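Local coordinates for succinylglutamate desuccinylase/aspartoacylase (Ruegeria sp. TM1040, PDB 3NA6), which probably hydrolyses the amide bond of an N-acylated amino acid in a metal-dependent reaction, at residues N5-P9 with K125-Y129; G266-I272 with L283-W288. One frame throughout, in Å; residues are numbered along the deposited sequence.

Interaction 1 of 2, residues N5-P9 with K125-Y129; sequences NPISP and KIADY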
loop_
_atom_site.group_PDB
_atom_site.type_symbol
_atom_site.label_atom_id
_atom_site.label_comp_id
_atom_site.label_asym_id
_atom_site.label_seq_id
_atom_site.Cartn_x
_atom_site.Cartn_y
_atom_site.Cartn_z
ATOM N N ASN A 5 3.453 14.729 -30.755
ATOM C CA ASN A 5 2.801 14.280 -29.528
ATOM C C ASN A 5 1.799 13.153 -29.879
ATOM O O ASN A 5 1.144 13.232 -30.909
ATOM C CB ASN A 5 2.072 15.462 -28.918
ATOM C CG ASN A 5 1.629 15.185 -27.517
ATOM O OD1 ASN A 5 0.603 14.538 -27.293
ATOM N ND2 ASN A 5 2.426 15.616 -26.560
ATOM N N PRO A 6 1.700 12.096 -29.053
ATOM C CA PRO A 6 0.736 11.020 -29.365
ATOM C C PRO A 6 -0.747 11.303 -29.057
ATOM O O PRO A 6 -1.593 10.454 -29.329
ATOM C CB PRO A 6 1.213 9.860 -28.502
ATOM C CG PRO A 6 1.854 10.539 -27.302
ATOM C CD PRO A 6 2.509 11.787 -27.863
ATOM N N ILE A 7 -1.075 12.473 -28.518
ATOM C CA ILE A 7 -2.482 12.774 -28.228
ATOM C C ILE A 7 -3.280 13.000 -29.509
ATOM O O ILE A 7 -2.807 13.684 -30.401
ATOM C CB ILE A 7 -2.635 13.971 -27.256
ATOM C CG1 ILE A 7 -2.294 13.510 -25.835
ATOM C CG2 ILE A 7 -4.034 14.636 -27.384
ATOM C CD1 ILE A 7 -2.060 14.629 -24.846
ATOM N N SER A 8 -4.467 12.404 -29.608
ATOM C CA SER A 8 -5.404 12.738 -30.674
ATOM C C SER A 8 -6.791 13.014 -30.121
ATOM O O SER A 8 -7.340 12.201 -29.386
ATOM C CB SER A 8 -5.484 11.675 -31.783
ATOM O OG SER A 8 -5.326 10.392 -31.258
ATOM N N PRO A 9 -7.346 14.179 -30.463
ATOM C CA PRO A 9 -8.687 14.506 -30.035
ATOM C C PRO A 9 -9.702 13.623 -30.694
ATOM O O PRO A 9 -9.481 13.146 -31.811
ATOM C CB PRO A 9 -8.878 15.961 -30.482
ATOM C CG PRO A 9 -7.562 16.460 -30.885
ATOM C CD PRO A 9 -6.710 15.284 -31.203
ATOM N N LYS A 125 3.704 14.589 -21.389
ATOM C CA LYS A 125 2.977 14.488 -22.678
ATOM C C LYS A 125 1.763 15.446 -22.730
ATOM O O LYS A 125 1.536 16.106 -23.747
ATOM C CB LYS A 125 2.534 13.044 -22.942
ATOM C CG LYS A 125 3.721 12.067 -23.247
ATOM C CD LYS A 125 3.255 10.629 -23.148
ATOM C CE LYS A 125 4.020 9.673 -24.001
ATOM N NZ LYS A 125 3.660 8.274 -23.628
ATOM N N ILE A 126 1.042 15.583 -21.614
ATOM C CA ILE A 126 0.004 16.611 -21.484
ATOM C C ILE A 126 0.601 18.001 -21.720
ATOM O O ILE A 126 0.102 18.776 -22.551
ATOM C CB ILE A 126 -0.744 16.540 -20.124
ATOM C CG1 ILE A 126 -1.493 15.211 -19.994
ATOM C CG2 ILE A 126 -1.737 17.660 -19.979
ATOM C CD1 ILE A 126 -2.140 14.955 -18.577
ATOM N N ALA A 127 1.657 18.322 -20.986
ATOM C CA ALA A 127 2.316 19.614 -21.121
ATOM C C ALA A 127 2.776 19.869 -22.555
ATOM O O ALA A 127 2.551 20.946 -23.117
ATOM C CB ALA A 127 3.515 19.711 -20.171
ATOM N N ASP A 128 3.389 18.871 -23.160
ATOM C CA ASP A 128 3.877 19.015 -24.524
ATOM C C ASP A 128 2.751 19.297 -25.534
ATOM O O ASP A 128 2.932 20.049 -26.487
ATOM C CB ASP A 128 4.658 17.769 -24.957
ATOM C CG ASP A 128 5.124 17.861 -26.383
ATOM O OD1 ASP A 128 6.163 18.528 -26.630
ATOM O OD2 ASP A 128 4.420 17.312 -27.245
ATOM N N TYR A 129 1.604 18.670 -25.336
ATOM C CA TYR A 129 0.472 18.875 -26.224
ATOM C C TYR A 129 -0.059 20.300 -26.079
ATOM O O TYR A 129 -0.444 20.935 -27.057
ATOM C CB TYR A 129 -0.638 17.843 -25.950
ATOM C CG TYR A 129 -1.778 17.921 -26.925
ATOM C CD1 TYR A 129 -1.646 17.447 -28.227
ATOM C CD2 TYR A 129 -2.982 18.465 -26.558
ATOM C CE1 TYR A 129 -2.693 17.538 -29.112
ATOM C CE2 TYR A 129 -4.019 18.535 -27.431
ATOM C CZ TYR A 129 -3.873 18.095 -28.693
ATOM O OH TYR A 129 -4.931 18.193 -29.545
#
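The N-terminal segment 5-9 passes alongside the helical turn 125-129, with the CA atoms of Asn-5 and Tyr-129 as the nearest pair at 6.1 Å. The amide of Asn-5 reaches the helix with its ND2, which donates twice. One bond, 2.7 Å from Asn-5 ND2 to Asp-128 OD2, is nearly straight (168°) and uses the anti lone pair of the carboxylate, whose plane is almost that of the amide. The other runs 3.0 Å from Asn-5 ND2 to Lys-125 O, a carbonyl that also accepts the helical bond from Tyr-129 N. With chi1 at -167°, the Asn-5 side chain swings away from its own backbone N and toward the helix, while its OD1 takes the N-H of Ile-7, 2.9 Å from Ile-7 N. Both ends of the amide are thus held and its rotation is fixed. Ile-7 then lays CG2 over the centre of the Tyr-129 ring, 3.6 Å from the centroid and 10° off the normal, a CH-pi contact. CD1 of the same isoleucine packs against Tyr-129 CB, and Pro-9 CG lies 3.4 Å from Tyr-129 OH. Leu-23 of strand 17-26 touches both Ile-7 and Tyr-129, and Arg-132 forms a salt bridge with Asp-128 OD1. The bond from Ile-7 N to Asn-5 OD1 closes an Asx turn, which leads the N-terminal chain past helix 122-134 into strand 8-9, at the edge of the large mixed sheet.

Interaction 2 of 2, residues G266-I272 with L283-W288; sequences GLFEIMI and LVARVW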
loop_
_atom_site.group_PDB
_atom_site.type_symbol
_atom_site.label_atom_id
_atom_site.label_comp_id
_atom_site.label_asym_id
_atom_site.label_seq_id
_atom_site.Cartn_x
_atom_site.Cartn_y
_atom_site.Cartn_z
ATOM N N GLY A 266 2.821 19.321 14.578
ATOM C CA GLY A 266 1.853 19.299 15.649
ATOM C C GLY A 266 0.455 19.686 15.255
ATOM O O GLY A 266 0.097 19.700 14.053
ATOM N N LEU A 267 -0.312 19.985 16.299
ATOM C CA LEU A 267 -1.675 20.487 16.230
ATOM C C LEU A 267 -1.630 21.976 15.911
ATOM O O LEU A 267 -1.104 22.774 16.674
ATOM C CB LEU A 267 -2.392 20.264 17.574
ATOM C CG LEU A 267 -3.849 20.734 17.708
ATOM C CD1 LEU A 267 -4.677 20.025 16.664
ATOM C CD2 LEU A 267 -4.432 20.520 19.127
ATOM N N PHE A 268 -2.237 22.355 14.804
ATOM C CA PHE A 268 -2.107 23.725 14.286
ATOM C C PHE A 268 -3.261 24.594 14.775
ATOM O O PHE A 268 -4.438 24.277 14.520
ATOM C CB PHE A 268 -2.152 23.684 12.768
ATOM C CG PHE A 268 -1.956 25.013 12.115
ATOM C CD1 PHE A 268 -0.753 25.681 12.243
ATOM C CD2 PHE A 268 -2.951 25.585 11.362
ATOM C CE1 PHE A 268 -0.522 26.862 11.637
ATOM C CE2 PHE A 268 -2.729 26.833 10.756
ATOM C CZ PHE A 268 -1.495 27.439 10.881
ATOM N N GLU A 269 -2.932 25.660 15.493
ATOM C CA GLU A 269 -3.922 26.624 15.917
ATOM C C GLU A 269 -3.650 27.991 15.284
ATOM O O GLU A 269 -2.717 28.705 15.690
ATOM C CB GLU A 269 -3.974 26.797 17.432
ATOM C CG GLU A 269 -5.089 27.823 17.828
ATOM C CD GLU A 269 -5.070 28.212 19.262
ATOM O OE1 GLU A 269 -4.179 27.723 19.973
ATOM O OE2 GLU A 269 -5.937 29.030 19.668
ATOM N N ILE A 270 -4.466 28.375 14.307
ATOM C CA ILE A 270 -4.320 29.721 13.715
ATOM C C ILE A 270 -4.990 30.707 14.671
ATOM O O ILE A 270 -5.939 30.326 15.377
ATOM C CB ILE A 270 -4.906 29.782 12.300
ATOM C CG1 ILE A 270 -4.326 30.995 11.572
ATOM C CG2 ILE A 270 -6.430 29.800 12.315
ATOM C CD1 ILE A 270 -3.858 30.711 10.241
HETATM N N MSE A 271 -4.505 31.946 14.717
HETATM C CA MSE A 271 -5.045 32.949 15.656
HETATM C C MSE A 271 -5.920 34.036 15.022
HETATM O O MSE A 271 -6.643 34.761 15.718
HETATM C CB MSE A 271 -3.906 33.609 16.426
HETATM C CG MSE A 271 -3.024 32.617 17.165
HETATM SE SE MSE A 271 -3.965 31.356 18.366
HETATM C CE MSE A 271 -4.792 32.570 19.625
ATOM N N ILE A 272 -5.838 34.185 13.709
ATOM C CA ILE A 272 -6.743 35.091 12.992
ATOM C C ILE A 272 -7.171 34.364 11.709
ATOM O O ILE A 272 -6.489 33.439 11.255
ATOM C CB ILE A 272 -6.107 36.477 12.660
ATOM C CG1 ILE A 272 -5.069 36.358 11.551
ATOM C CG2 ILE A 272 -5.563 37.209 13.951
ATOM C CD1 ILE A 272 -3.908 35.522 11.885
ATOM N N LEU A 283 0.534 37.406 17.501
ATOM C CA LEU A 283 0.516 35.966 17.327
ATOM C C LEU A 283 -0.328 35.638 16.100
ATOM O O LEU A 283 -1.453 36.092 15.999
ATOM C CB LEU A 283 -0.074 35.349 18.575
ATOM C CG LEU A 283 0.145 33.897 18.925
ATOM C CD1 LEU A 283 1.615 33.523 18.970
ATOM C CD2 LEU A 283 -0.525 33.688 20.280
ATOM N N VAL A 284 0.245 34.911 15.147
ATOM C CA VAL A 284 -0.477 34.456 13.951
ATOM C C VAL A 284 -0.905 32.982 14.079
ATOM O O VAL A 284 -1.989 32.583 13.607
ATOM C CB VAL A 284 0.401 34.634 12.724
ATOM C CG1 VAL A 284 -0.190 33.977 11.492
ATOM C CG2 VAL A 284 0.607 36.121 12.502
ATOM N N ALA A 285 -0.054 32.186 14.711
ATOM C CA ALA A 285 -0.331 30.757 14.881
ATOM C C ALA A 285 0.417 30.172 16.054
ATOM O O ALA A 285 1.479 30.711 16.469
ATOM C CB ALA A 285 0.019 30.001 13.623
ATOM N N ARG A 286 -0.125 29.084 16.605
ATOM C CA ARG A 286 0.593 28.284 17.594
ATOM C C ARG A 286 0.543 26.817 17.204
ATOM O O ARG A 286 -0.502 26.324 16.762
ATOM C CB ARG A 286 0.007 28.467 18.989
ATOM C CG ARG A 286 0.011 29.911 19.462
ATOM C CD ARG A 286 -0.386 30.035 20.921
ATOM N NE ARG A 286 -1.786 29.711 21.145
ATOM C CZ ARG A 286 -2.369 29.755 22.335
ATOM N NH1 ARG A 286 -1.656 30.121 23.403
ATOM N NH2 ARG A 286 -3.646 29.412 22.458
ATOM N N VAL A 287 1.677 26.135 17.369
ATOM C CA VAL A 287 1.771 24.695 17.169
ATOM C C VAL A 287 1.859 23.943 18.520
ATOM O O VAL A 287 2.819 24.160 19.337
ATOM C CB VAL A 287 2.945 24.316 16.245
ATOM C CG1 VAL A 287 2.883 22.805 15.926
ATOM C CG2 VAL A 287 2.832 25.088 14.919
ATOM N N TRP A 288 0.843 23.106 18.775
ATOM C CA TRP A 288 0.732 22.349 20.035
ATOM C C TRP A 288 1.306 20.951 19.795
ATOM O O TRP A 288 1.246 20.427 18.691
ATOM C CB TRP A 288 -0.719 22.233 20.495
ATOM C CG TRP A 288 -1.368 23.518 20.863
ATOM C CD1 TRP A 288 -2.046 24.378 20.031
ATOM C CD2 TRP A 288 -1.377 24.122 22.154
ATOM N NE1 TRP A 288 -2.495 25.471 20.751
ATOM C CE2 TRP A 288 -2.069 25.354 22.045
ATOM C CE3 TRP A 288 -0.868 23.742 23.402
ATOM C CZ2 TRP A 288 -2.276 26.200 23.146
ATOM C CZ3 TRP A 288 -1.039 24.596 24.473
ATOM C CH2 TRP A 288 -1.752 25.802 24.341
#
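Two antiparallel strands, 266-270 and 283-288, pair in the small four-stranded sheet of the C-terminal part of the chain, their directions 158° apart. Leu-267 with Trp-288 and Glu-269 with Arg-286 are hydrogen-bonded pairs, and a further bond runs from Met-271 N to Val-284 O (2.8 Å). On the face carrying these two pairs, Glu-269 lies beside Trp-288 and Arg-286, and its extended chain (chi1 -178°) carries the carboxylate to the indole N-H. OE1 of Glu-269 accepts two bonds: Trp-288 NE1 donates at 2.9 Å in the ring plane and almost straight (171°), and in the conformer described Arg-286 NH2 makes a salt bridge at 3.1 Å, from the syn side but tilted out of the carboxylate plane. In that conformer Trp-288 CZ2 lies over the guanidinium, toward its rim. Both charges have partners on the second subunit, where Lys-226 pairs with Glu-269 OE2 and Glu-71 with Arg-286 NH2, so this polar cluster forms part of the subunit interface. On the other face, Phe-268 CE1 meets Ala-285 CB at 3.8 Å. Strand 298-301 flanks 283-288, where Val-284 and Ala-285 form a classic beta bulge opposite Tyr-300; strand 316-317 flanks 266-270, and Phe-268 and Ile-270 pack on strand 306-312.

Overall arrangement
The two contacts lie on opposite sides of the chain's centre, with their own centres 44 Å apart and their nearest atoms about 32 Å apart, and they share no strand or helix. Along the chain, both segments of interaction 1 precede those of interaction 2. Interaction 1 ties residues near the N-terminus to a helix within the family's catalytic range, beside the ten-stranded mixed sheet. Interaction 2 joins two segments 11 residues apart at their closest ends, in a separate four-stranded antiparallel sheet. One is therefore a long-range closure within a single subunit, untouched by other chains of the assembly, whereas the other is a local strand pair that meets the second subunit.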